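Local coordinates for protein geobacter metallireducens SMUG1 (Geobacter metallireducens, PDB 5H9I) that belongs to the uracil-DNA glycosylase superfamily and holds xanthine in a pocket beside the ends of the strands of its four-stranded parallel beta-sheet, at residues Glu54-Gly59 / Phe136-Cys141; Arg115-Phe120 / Arg223-Thr228; Ala173-Val178 / His198-Gly203; Ile187-Phe192 / Gly209-Pro214. One frame throughout, in Å; residues are numbered along the deposited sequence.

Interaction 1: residues Glu54-Gly59 / Phe136-Cys141. With XAN (xanthine), chain B.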
# COMPACT_ATOMS: atom_id res chain seq x y z
N GLU A 54 1.31 16.32 -4.58
CA GLU A 54 1.56 16.36 -6.01
C GLU A 54 1.58 14.99 -6.65
O GLU A 54 1.18 14.80 -7.85
CB GLU A 54 2.87 17.08 -6.28
CG GLU A 54 2.86 18.53 -5.89
CD GLU A 54 4.19 19.22 -6.26
OE1 GLU A 54 4.29 20.39 -5.78
OE2 GLU A 54 5.11 18.60 -6.95
N VAL A 55 2.02 13.96 -5.93
CA VAL A 55 2.26 12.64 -6.45
C VAL A 55 1.81 11.61 -5.47
O VAL A 55 2.19 11.69 -4.30
CB VAL A 55 3.72 12.40 -6.79
CG1 VAL A 55 4.05 11.02 -7.28
CG2 VAL A 55 4.27 13.49 -7.75
N LEU A 56 1.08 10.61 -5.93
CA LEU A 56 0.64 9.43 -5.15
C LEU A 56 1.26 8.16 -5.65
O LEU A 56 1.03 7.86 -6.83
CB LEU A 56 -0.86 9.32 -5.20
CG LEU A 56 -1.46 8.14 -4.49
CD1 LEU A 56 -1.20 8.19 -3.02
CD2 LEU A 56 -2.95 8.06 -4.72
N PHE A 57 2.03 7.45 -4.86
CA PHE A 57 2.49 6.14 -5.18
C PHE A 57 1.45 5.15 -4.72
O PHE A 57 0.92 5.29 -3.60
CB PHE A 57 3.83 5.87 -4.46
CG PHE A 57 5.00 6.56 -5.01
CD1 PHE A 57 5.64 6.19 -6.19
CD2 PHE A 57 5.50 7.69 -4.35
CE1 PHE A 57 6.74 6.88 -6.66
CE2 PHE A 57 6.61 8.35 -4.80
CZ PHE A 57 7.21 7.94 -5.98
N VAL A 58 1.17 4.12 -5.51
CA VAL A 58 0.19 3.12 -5.22
C VAL A 58 0.80 1.73 -5.38
O VAL A 58 1.31 1.36 -6.43
CB VAL A 58 -1.04 3.20 -6.14
CG1 VAL A 58 -2.07 2.18 -5.87
CG2 VAL A 58 -1.55 4.60 -6.06
N GLY A 59 0.86 1.00 -4.26
CA GLY A 59 1.29 -0.42 -4.29
C GLY A 59 0.11 -1.32 -4.55
O GLY A 59 -0.98 -0.86 -4.70
N PHE A 136 2.72 10.92 -1.32
CA PHE A 136 2.11 9.98 -0.41
C PHE A 136 2.28 8.58 -0.95
O PHE A 136 2.45 8.41 -2.18
CB PHE A 136 0.66 10.33 -0.12
CG PHE A 136 0.06 9.58 1.06
CD1 PHE A 136 0.58 9.79 2.33
CD2 PHE A 136 -1.01 8.74 0.90
CE1 PHE A 136 0.03 9.10 3.44
CE2 PHE A 136 -1.56 8.09 1.98
CZ PHE A 136 -1.01 8.22 3.25
N VAL A 137 2.13 7.57 -0.11
CA VAL A 137 2.17 6.16 -0.52
C VAL A 137 0.98 5.41 0.03
O VAL A 137 0.71 5.48 1.22
CB VAL A 137 3.52 5.44 -0.03
CG1 VAL A 137 3.59 4.03 -0.50
CG2 VAL A 137 4.73 6.24 -0.51
N ALA A 138 0.26 4.72 -0.81
CA ALA A 138 -0.90 3.94 -0.43
C ALA A 138 -0.93 2.62 -1.14
O ALA A 138 -0.23 2.45 -2.11
CB ALA A 138 -2.16 4.72 -0.80
N ASN A 139 -1.69 1.64 -0.60
CA ASN A 139 -1.89 0.40 -1.37
C ASN A 139 -3.27 0.44 -2.03
O ASN A 139 -4.21 0.88 -1.41
CB ASN A 139 -1.88 -0.83 -0.46
CG ASN A 139 -0.55 -1.46 -0.40
OD1 ASN A 139 0.26 -1.36 -1.30
ND2 ASN A 139 -0.23 -2.00 0.82
N TYR A 140 -3.37 -0.16 -3.18
CA TYR A 140 -4.64 -0.34 -3.85
C TYR A 140 -5.55 -1.26 -3.04
O TYR A 140 -6.72 -0.95 -2.88
CB TYR A 140 -4.33 -0.97 -5.19
CG TYR A 140 -5.57 -1.31 -6.02
CD1 TYR A 140 -6.34 -0.34 -6.52
CD2 TYR A 140 -6.00 -2.64 -6.11
CE1 TYR A 140 -7.52 -0.64 -7.22
CE2 TYR A 140 -7.12 -2.95 -6.78
CZ TYR A 140 -7.83 -1.98 -7.37
OH TYR A 140 -8.99 -2.31 -8.04
N CYS A 141 -4.98 -2.39 -2.57
CA CYS A 141 -5.75 -3.40 -1.82
C CYS A 141 -5.11 -3.57 -0.48
O CYS A 141 -3.96 -3.82 -0.40
CB CYS A 141 -5.77 -4.68 -2.66
SG CYS A 141 -6.55 -6.07 -1.78
N9 XAN B . 5.70 -5.03 -0.13
C4 XAN B . 4.63 -4.29 -0.21
N3 XAN B . 3.96 -3.52 0.63
C2 XAN B . 2.93 -2.91 0.24
O2 XAN B . 2.31 -2.26 1.05
N1 XAN B . 2.50 -2.93 -1.03
C6 XAN B . 3.08 -3.62 -1.96
O6 XAN B . 2.67 -3.69 -3.12
C5 XAN B . 4.19 -4.38 -1.58
N7 XAN B . 5.01 -5.19 -2.23
C8 XAN B . 5.92 -5.58 -1.36

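Interaction 2: residues Arg115-Phe120 / Arg223-Thr228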
# COMPACT_ATOMS: atom_id res chain seq x y z
N ARG A 115 11.96 -1.89 2.91
CA ARG A 115 13.24 -1.38 3.27
C ARG A 115 13.90 -0.62 2.18
O ARG A 115 14.43 0.47 2.38
CB ARG A 115 14.21 -2.52 3.79
CG ARG A 115 15.29 -2.11 4.63
CD ARG A 115 16.05 -3.34 5.17
NE ARG A 115 16.76 -3.93 4.08
CZ ARG A 115 16.83 -5.28 3.89
NH1 ARG A 115 16.16 -6.15 4.69
NH2 ARG A 115 17.63 -5.73 2.92
N ARG A 116 13.82 -1.19 0.97
CA ARG A 116 14.37 -0.51 -0.18
C ARG A 116 13.58 0.79 -0.50
O ARG A 116 14.22 1.80 -0.83
CB ARG A 116 14.32 -1.43 -1.41
CG ARG A 116 15.44 -2.49 -1.39
CD ARG A 116 15.34 -3.34 -2.64
NE ARG A 116 16.43 -4.32 -2.63
CZ ARG A 116 16.52 -5.33 -3.50
NH1 ARG A 116 15.58 -5.59 -4.36
NH2 ARG A 116 17.65 -6.06 -3.46
N LEU A 117 12.28 0.68 -0.55
CA LEU A 117 11.47 1.87 -0.96
C LEU A 117 11.60 2.99 0.01
O LEU A 117 11.99 4.13 -0.36
CB LEU A 117 10.03 1.45 -1.14
CG LEU A 117 9.05 2.56 -1.51
CD1 LEU A 117 8.25 2.03 -2.70
CD2 LEU A 117 8.12 2.98 -0.42
N TRP A 118 11.38 2.71 1.27
CA TRP A 118 11.45 3.78 2.27
C TRP A 118 12.88 4.23 2.51
O TRP A 118 13.18 5.38 2.83
CB TRP A 118 10.75 3.46 3.60
CG TRP A 118 9.27 3.36 3.50
CD1 TRP A 118 8.49 2.23 3.64
CD2 TRP A 118 8.35 4.45 3.34
NE1 TRP A 118 7.21 2.54 3.52
CE2 TRP A 118 7.06 3.91 3.35
CE3 TRP A 118 8.50 5.81 3.18
CZ2 TRP A 118 5.94 4.64 3.16
CZ3 TRP A 118 7.39 6.57 3.02
CH2 TRP A 118 6.12 6.02 3.03
N GLY A 119 13.84 3.28 2.32
CA GLY A 119 15.20 3.69 2.53
C GLY A 119 15.67 4.68 1.45
O GLY A 119 16.43 5.61 1.71
N PHE A 120 15.20 4.46 0.24
CA PHE A 120 15.51 5.35 -0.90
C PHE A 120 14.82 6.67 -0.68
O PHE A 120 15.38 7.68 -0.86
CB PHE A 120 15.01 4.64 -2.17
CG PHE A 120 14.88 5.47 -3.45
CD1 PHE A 120 15.93 6.03 -4.01
CD2 PHE A 120 13.69 5.49 -4.12
CE1 PHE A 120 15.81 6.71 -5.23
CE2 PHE A 120 13.55 6.13 -5.32
CZ PHE A 120 14.64 6.76 -5.87
N ARG A 223 20.05 -5.13 -8.79
CA ARG A 223 21.23 -4.39 -9.21
C ARG A 223 21.24 -2.94 -8.84
O ARG A 223 22.20 -2.43 -8.26
CB ARG A 223 21.32 -4.50 -10.69
CG ARG A 223 22.58 -3.82 -11.23
CD ARG A 223 22.68 -4.04 -12.74
NE ARG A 223 21.57 -3.41 -13.43
CZ ARG A 223 21.45 -2.11 -13.63
NH1 ARG A 223 20.35 -1.73 -14.22
NH2 ARG A 223 22.44 -1.27 -13.28
N ASP A 224 20.16 -2.22 -9.11
CA ASP A 224 20.12 -0.79 -8.80
C ASP A 224 18.64 -0.34 -8.86
O ASP A 224 18.21 0.33 -9.81
CB ASP A 224 20.89 0.00 -9.85
CG ASP A 224 21.00 1.49 -9.46
OD1 ASP A 224 20.66 1.84 -8.30
OD2 ASP A 224 21.45 2.23 -10.32
N TRP A 225 17.87 -0.72 -7.80
CA TRP A 225 16.46 -0.31 -7.79
C TRP A 225 16.32 1.24 -7.81
O TRP A 225 15.58 1.77 -8.63
CB TRP A 225 15.69 -0.96 -6.63
CG TRP A 225 14.31 -0.52 -6.63
CD1 TRP A 225 13.33 -0.88 -7.49
CD2 TRP A 225 13.78 0.51 -5.82
NE1 TRP A 225 12.17 -0.16 -7.24
CE2 TRP A 225 12.41 0.70 -6.24
CE3 TRP A 225 14.24 1.25 -4.78
CZ2 TRP A 225 11.59 1.60 -5.62
CZ3 TRP A 225 13.47 2.16 -4.24
CH2 TRP A 225 12.14 2.32 -4.62
N ALA A 226 17.09 1.86 -6.99
CA ALA A 226 16.94 3.30 -6.79
C ALA A 226 17.28 4.04 -8.05
O ALA A 226 16.53 4.92 -8.50
CB ALA A 226 17.83 3.73 -5.61
N GLY A 227 18.41 3.67 -8.72
CA GLY A 227 18.73 4.32 -9.97
C GLY A 227 17.79 4.12 -11.09
O GLY A 227 17.47 4.97 -11.89
N THR A 228 17.16 2.95 -11.12
CA THR A 228 16.20 2.63 -12.08
C THR A 228 14.90 3.45 -11.87
O THR A 228 14.33 4.03 -12.76
CB THR A 228 15.85 1.12 -12.07
OG1 THR A 228 17.06 0.34 -12.34
CG2 THR A 228 14.86 0.81 -13.10

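Interaction 3: residues Ala173-Val178 / His198-Gly203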
# COMPACT_ATOMS: atom_id res chain seq x y z
N ALA A 173 -12.13 3.43 -3.52
CA ALA A 173 -11.27 4.05 -2.49
C ALA A 173 -10.17 4.85 -3.18
O ALA A 173 -9.74 5.89 -2.71
CB ALA A 173 -10.69 2.99 -1.57
N LEU A 174 -9.61 4.33 -4.28
CA LEU A 174 -8.56 5.02 -4.97
C LEU A 174 -9.01 6.37 -5.60
O LEU A 174 -8.37 7.36 -5.50
CB LEU A 174 -7.86 4.13 -6.04
CG LEU A 174 -6.75 4.70 -6.83
CD1 LEU A 174 -5.62 5.29 -5.97
CD2 LEU A 174 -6.24 3.60 -7.83
N ARG A 175 -10.22 6.30 -6.27
CA ARG A 175 -10.78 7.51 -6.75
C ARG A 175 -11.02 8.55 -5.62
O ARG A 175 -10.69 9.70 -5.82
CB ARG A 175 -12.09 7.25 -7.50
CG ARG A 175 -11.88 6.66 -8.88
CD ARG A 175 -13.16 6.53 -9.61
NE ARG A 175 -14.05 5.50 -9.15
CZ ARG A 175 -14.01 4.24 -9.60
NH1 ARG A 175 -13.16 3.85 -10.50
NH2 ARG A 175 -14.88 3.38 -9.08
N ARG A 176 -11.56 8.11 -4.47
CA ARG A 176 -11.75 9.00 -3.38
C ARG A 176 -10.40 9.60 -2.89
O ARG A 176 -10.34 10.80 -2.59
CB ARG A 176 -12.40 8.27 -2.23
CG ARG A 176 -13.90 7.99 -2.46
CD ARG A 176 -14.43 7.10 -1.47
NE ARG A 176 -15.92 7.11 -1.49
CZ ARG A 176 -16.66 6.21 -0.89
NH1 ARG A 176 -16.21 5.14 -0.27
NH2 ARG A 176 -18.01 6.43 -1.00
N THR A 177 -9.38 8.77 -2.86
CA THR A 177 -8.05 9.23 -2.43
C THR A 177 -7.54 10.32 -3.34
O THR A 177 -6.94 11.35 -2.94
CB THR A 177 -7.10 8.03 -2.33
OG1 THR A 177 -7.60 7.09 -1.41
CG2 THR A 177 -5.72 8.52 -1.97
N VAL A 178 -7.73 10.10 -4.65
CA VAL A 178 -7.25 11.07 -5.63
C VAL A 178 -8.09 12.37 -5.58
O VAL A 178 -7.54 13.47 -5.71
CB VAL A 178 -7.24 10.42 -7.06
CG1 VAL A 178 -7.11 11.46 -8.16
CG2 VAL A 178 -6.12 9.41 -7.09
N HIS A 198 -4.65 2.88 -14.02
CA HIS A 198 -5.21 3.31 -15.29
C HIS A 198 -6.68 2.95 -15.29
O HIS A 198 -7.50 3.82 -15.76
CB HIS A 198 -4.49 2.62 -16.45
CG HIS A 198 -3.14 3.12 -16.75
ND1 HIS A 198 -2.89 4.36 -17.25
CD2 HIS A 198 -1.94 2.50 -16.69
CE1 HIS A 198 -1.59 4.50 -17.46
NE2 HIS A 198 -0.99 3.39 -17.09
N GLU A 199 -7.07 1.82 -14.80
CA GLU A 199 -8.49 1.37 -14.85
C GLU A 199 -9.39 2.24 -13.95
O GLU A 199 -10.48 2.66 -14.33
CB GLU A 199 -8.68 -0.07 -14.42
CG GLU A 199 -8.18 -1.12 -15.40
CD GLU A 199 -9.21 -1.39 -16.51
OE1 GLU A 199 -10.37 -1.54 -16.20
OE2 GLU A 199 -8.79 -1.37 -17.63
N ALA A 200 -8.93 2.53 -12.74
CA ALA A 200 -9.73 3.24 -11.79
C ALA A 200 -9.86 4.72 -12.06
O ALA A 200 -10.86 5.31 -11.68
CB ALA A 200 -9.16 3.00 -10.36
N LEU A 201 -8.83 5.33 -12.63
CA LEU A 201 -8.68 6.76 -12.73
C LEU A 201 -8.87 7.36 -14.14
O LEU A 201 -8.66 8.54 -14.31
CB LEU A 201 -7.33 7.21 -12.17
CG LEU A 201 -7.12 6.76 -10.74
CD1 LEU A 201 -5.69 7.06 -10.34
CD2 LEU A 201 -8.09 7.44 -9.82
N GLU A 202 -9.26 6.51 -15.10
CA GLU A 202 -9.53 7.08 -16.44
C GLU A 202 -10.60 8.19 -16.36
O GLU A 202 -11.62 8.06 -15.72
CB GLU A 202 -9.94 5.97 -17.32
CG GLU A 202 -10.13 6.47 -18.76
CD GLU A 202 -10.50 5.42 -19.72
OE1 GLU A 202 -9.75 4.46 -19.82
OE2 GLU A 202 -11.62 5.56 -20.28
N GLY A 203 -10.28 9.30 -17.02
CA GLY A 203 -11.05 10.48 -17.06
C GLY A 203 -10.83 11.46 -15.99
O GLY A 203 -11.35 12.58 -16.04

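Interaction 4: residues Ile187-Phe192 / Gly209-Pro214. With XAN (xanthine), chain B.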
# COMPACT_ATOMS: atom_id res chain seq x y z
N ILE A 187 1.44 6.99 -9.48
CA ILE A 187 2.48 6.10 -9.94
C ILE A 187 2.22 4.73 -9.33
O ILE A 187 2.34 4.59 -8.09
CB ILE A 187 3.88 6.60 -9.50
CG1 ILE A 187 4.14 8.02 -9.99
CG2 ILE A 187 4.97 5.60 -9.89
CD1 ILE A 187 5.38 8.69 -9.62
N GLY A 188 1.97 3.73 -10.16
CA GLY A 188 1.91 2.37 -9.71
C GLY A 188 3.31 1.85 -9.38
O GLY A 188 4.22 2.00 -10.22
N VAL A 189 3.42 1.18 -8.27
CA VAL A 189 4.69 0.48 -7.95
C VAL A 189 4.46 -0.96 -8.40
O VAL A 189 3.78 -1.76 -7.76
CB VAL A 189 5.01 0.58 -6.49
CG1 VAL A 189 6.34 -0.16 -6.19
CG2 VAL A 189 5.03 2.02 -6.02
N GLY A 190 5.03 -1.23 -9.57
CA GLY A 190 4.80 -2.54 -10.26
C GLY A 190 3.70 -2.47 -11.25
O GLY A 190 2.87 -1.55 -11.29
N ALA A 191 3.67 -3.48 -12.11
CA ALA A 191 2.70 -3.50 -13.21
C ALA A 191 1.27 -3.68 -12.81
O ALA A 191 0.39 -3.11 -13.46
CB ALA A 191 3.11 -4.71 -14.15
N PHE A 192 1.00 -4.51 -11.80
CA PHE A 192 -0.39 -4.72 -11.37
C PHE A 192 -0.98 -3.41 -10.84
O PHE A 192 -2.07 -2.99 -11.23
CB PHE A 192 -0.57 -5.83 -10.36
CG PHE A 192 -1.88 -5.79 -9.64
CD1 PHE A 192 -2.98 -6.53 -10.10
CD2 PHE A 192 -2.01 -4.96 -8.45
CE1 PHE A 192 -4.18 -6.44 -9.37
CE2 PHE A 192 -3.10 -4.86 -7.72
CZ PHE A 192 -4.23 -5.64 -8.18
N GLY A 209 1.60 6.60 -14.27
CA GLY A 209 2.84 5.98 -14.66
C GLY A 209 3.20 4.86 -13.69
O GLY A 209 2.37 4.36 -12.89
N ARG A 210 4.39 4.33 -13.88
CA ARG A 210 4.86 3.13 -13.23
C ARG A 210 6.31 3.33 -12.82
O ARG A 210 7.03 3.91 -13.54
CB ARG A 210 4.79 1.91 -14.20
CG ARG A 210 5.38 0.62 -13.62
CD ARG A 210 5.53 -0.63 -14.53
NE ARG A 210 6.49 -0.55 -15.66
CZ ARG A 210 7.82 -0.83 -15.69
NH1 ARG A 210 8.43 -0.70 -16.85
NH2 ARG A 210 8.59 -1.26 -14.65
N ILE A 211 6.68 2.82 -11.66
CA ILE A 211 8.05 2.52 -11.40
C ILE A 211 8.25 1.01 -11.16
O ILE A 211 7.31 0.28 -10.77
CB ILE A 211 8.63 3.30 -10.20
CG1 ILE A 211 7.94 2.96 -8.92
CG2 ILE A 211 8.75 4.81 -10.57
CD1 ILE A 211 8.67 3.51 -7.68
N ILE A 212 9.48 0.58 -11.38
CA ILE A 212 9.83 -0.82 -11.08
C ILE A 212 9.46 -1.11 -9.61
O ILE A 212 9.74 -0.31 -8.71
CB ILE A 212 11.33 -1.02 -11.38
CG1 ILE A 212 11.75 -2.41 -11.13
CG2 ILE A 212 12.16 0.02 -10.72
CD1 ILE A 212 13.19 -2.63 -11.74
N HIS A 213 9.00 -2.33 -9.37
CA HIS A 213 8.76 -2.77 -8.01
C HIS A 213 10.07 -3.16 -7.35
O HIS A 213 10.96 -3.73 -7.99
CB HIS A 213 7.82 -3.95 -8.06
CG HIS A 213 7.27 -4.32 -6.73
ND1 HIS A 213 8.04 -4.95 -5.78
CD2 HIS A 213 6.05 -4.11 -6.19
CE1 HIS A 213 7.30 -5.13 -4.70
NE2 HIS A 213 6.10 -4.68 -4.95
N PRO A 214 10.24 -2.85 -6.08
CA PRO A 214 11.53 -3.05 -5.39
C PRO A 214 11.83 -4.50 -4.98
O PRO A 214 12.92 -4.65 -4.44
CB PRO A 214 11.42 -2.09 -4.16
CG PRO A 214 9.96 -2.02 -3.86
CD PRO A 214 9.34 -1.98 -5.23
N9 XAN B . 5.70 -5.03 -0.13
C4 XAN B . 4.63 -4.29 -0.21
N3 XAN B . 3.96 -3.52 0.63
C2 XAN B . 2.93 -2.91 0.24
O2 XAN B . 2.31 -2.26 1.05
N1 XAN B . 2.50 -2.93 -1.03
C6 XAN B . 3.08 -3.62 -1.96
O6 XAN B . 2.67 -3.69 -3.12
C5 XAN B . 4.19 -4.38 -1.58
N7 XAN B . 5.01 -5.19 -2.23
C8 XAN B . 5.92 -5.58 -1.36

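Interaction 1: residues Glu54-Gly59 / Phe136-Cys141
F136, G59 and F57 bury the most surface where strands 55-59 and 136-139 run side by side as parallel neighbours in the sheet of this alpha/beta fold. As in any parallel ladder, one residue bonds to the two that flank its partner. F57 N donates to F136 O at 2.9 Å, and F57 O accepts from A138 N at the same length, so F57 straddles V137. Three further backbone bonds, F136 N to V55 O, G59 N to A138 O and Y140 N to G59 O, continue the ladder in both directions, the last reaching Y140 just beyond the strand.

The aromatic residues lie on opposite faces. The F136 side chain leaves on the face of L56, V58 and A138, its ring turning away from the partner strand; L56 CD1 comes up to the ring edge, 4.0 Å from F136 CD2, the two side chains lying alongside and pointing the same way. Outside the pair the ring also meets Y44. On the other face F57 is set at a slant to V137, with F57 CB 4.1 Å from V137 CG2, while F136 O approaches the edge of the F57 ring. Bulky apolar side chains suit these buried positions: L56, V58 and F136 on one face, F57 and V137 on the other.

G59 suits the strand end because it is bare: the N139 carboxamide folds across the place a side chain would take, bringing OD1 to 3.3 Å from G59 C. That amide reads the xanthine with both its ends. Its OD1 accepts from xanthine N1 at 2.7 Å in a nearly straight bond (167°), while its ND2 donates to xanthine O2 at 2.6 Å.

Interaction 2: residues Arg115-Phe120 / Arg223-Thr228
W225 and F120 meet in a helix-to-helix packing contact on one side of the sheet, between helices 112-125 and 219-235. The local axes pass 10.4 Å apart and cross at -41°, a separation filled by the large indole of W225. With CG anti to the backbone N (chi1 179°), this ring projects between the helices, placing CH2 3.7 Å from L117 CA and CZ3 3.5 Å from R116 O. The F120 ring is steeply turned against it, planes at 78°, and brings CD2 to 3.3 Å from W225 CZ3. F120 CD1 lies 3.4 Å from A226 CB, while A226 CA sits over one face of the phenyl ring. Alanine is small enough to let that ring settle onto the helix backbone.

W225 NE1 bonds to I212 O, R116 NH1 to P214 O and R116 NH2 to N222 OD1 of helix 219-235. Helix 219-235 is kinked here: G227 N lacks its bond to the preceding turn and instead donates to D224 OD1 at 2.9 Å, above the carboxylate plane, in an Asx motif. Paired helices lying against one sheet face belong to the three-layer alpha/beta/alpha sandwich of the superfamily.

Interaction 3: residues Ala173-Val178 / His198-Gly203
R175 reaches from helix 160-181 to A200 and L201 in helix 191-201, curling its chain from CG to NH1 round one carbonyl oxygen. Its CB does not aim directly at the other helix, but CG already lies 3.3 Å from A200 O and 4.0 Å from L201 CD2. CD, also 3.3 Å from A200 O, continues alongside. The chain then bends at chi3 (-72°), turning NE and CZ back so that they skirt the same oxygen at longer range. At the tip NH1 closes the curl, donating to A200 O at 3.0 Å with an N-H...O angle of 163°. The oxygen lies in the guanidinium plane, at its edge, and the bond uses a lone pair in the carbonyl plane, with a C=O...N angle of 121°. Arginine suits the place because its methylenes can pack while its cation meets a carbonyl near the C-terminal end of a helix, where the helix dipole would probably favour positive charge.

Both helices cover the same side of the parallel sheet in the alpha/beta/alpha sandwich, and V178 and L201 rest together on V186 of strand 185-189. R175 and L201 run alongside one another in opposite senses; L201 CD2 also meets V178 CG2 at 3.9 Å, those two side chains meeting at a slant. Branched apolar residues fill this buried angle between helices and sheet. L174, also directed inward, packs on L56 and V58 of strand 55-59 and sets its CD2 3.9 Å from A200 CB, the short alanine side chain accepting the leucine methyl.

Interaction 4: residues Ile187-Phe192 / Gly209-Pro214
I187 and I211 share one face of a parallel strand pair, V189 meeting H213 and P214 further along, in the beta-alpha-beta crossover of strand 185-189, helix 191-201 and strand 207-211. The two isoleucines lie at a slant to each other, CG2 to CG2 at 3.9 Å. I211 has CG1 between its backbone N and carbonyl carbon (chi1 62°), and both its branches, CG1 and CG2, lie against I187 CG2. I187 packs on L233 of helix 219-235, and both isoleucines touch F57 of the neighbouring strand 55-59.

On the opposite face R210 runs outward beside a bare backbone: its CG passes 3.8 Å from G188 O, and glycine at 188 offers no side chain to obstruct it. The ladder itself is G188 N to G209 O, I211 N to G188 O and G190 N to I211 O. G190 then serves as N-cap of the next helix, its positive phi (95°) suiting glycine.

At the strand ends V189 stands at about right angles to both P214 and H213, which follow strand 207-211. V189 CG1 touches P214 CD at 3.6 Å. P214 CD covers one face of the imidazole near its rim, 3.2 Å above the plane. The ring turns an edge to the V189 carbonyl, CD2 being 3.6 Å from V189 O. S215 N bonds to H213 ND1, which should help to hold the ring's rotation, and on its other side NE2 donates to xanthine N7 at 3.0 Å, a bent bond of 137° with N7 in the ring plane.

How the interactions relate
Interactions 1 and 4, centres 10 Å apart, pair the strands at the two flanks of the parallel sheet, ordered 135-139, 55-59, 185-189, 207-211; backbone bonds between 55-59 and 185-189 join them. Interaction 3 packs helices on one side; its centre is 11 Å from that of interaction 1, which it touches through L56, V58 and Y140. Interaction 2 packs helices on the other, its centre 13 Å from that of 4 and 26 Å from that of 3. Along the chain the segments of 1 and 2 alternate; 1 closes before 3 and 4, whose segments also alternate, begin between the halves of 2. The sheet thus brings distant residues, N139 and H213, round one xanthine.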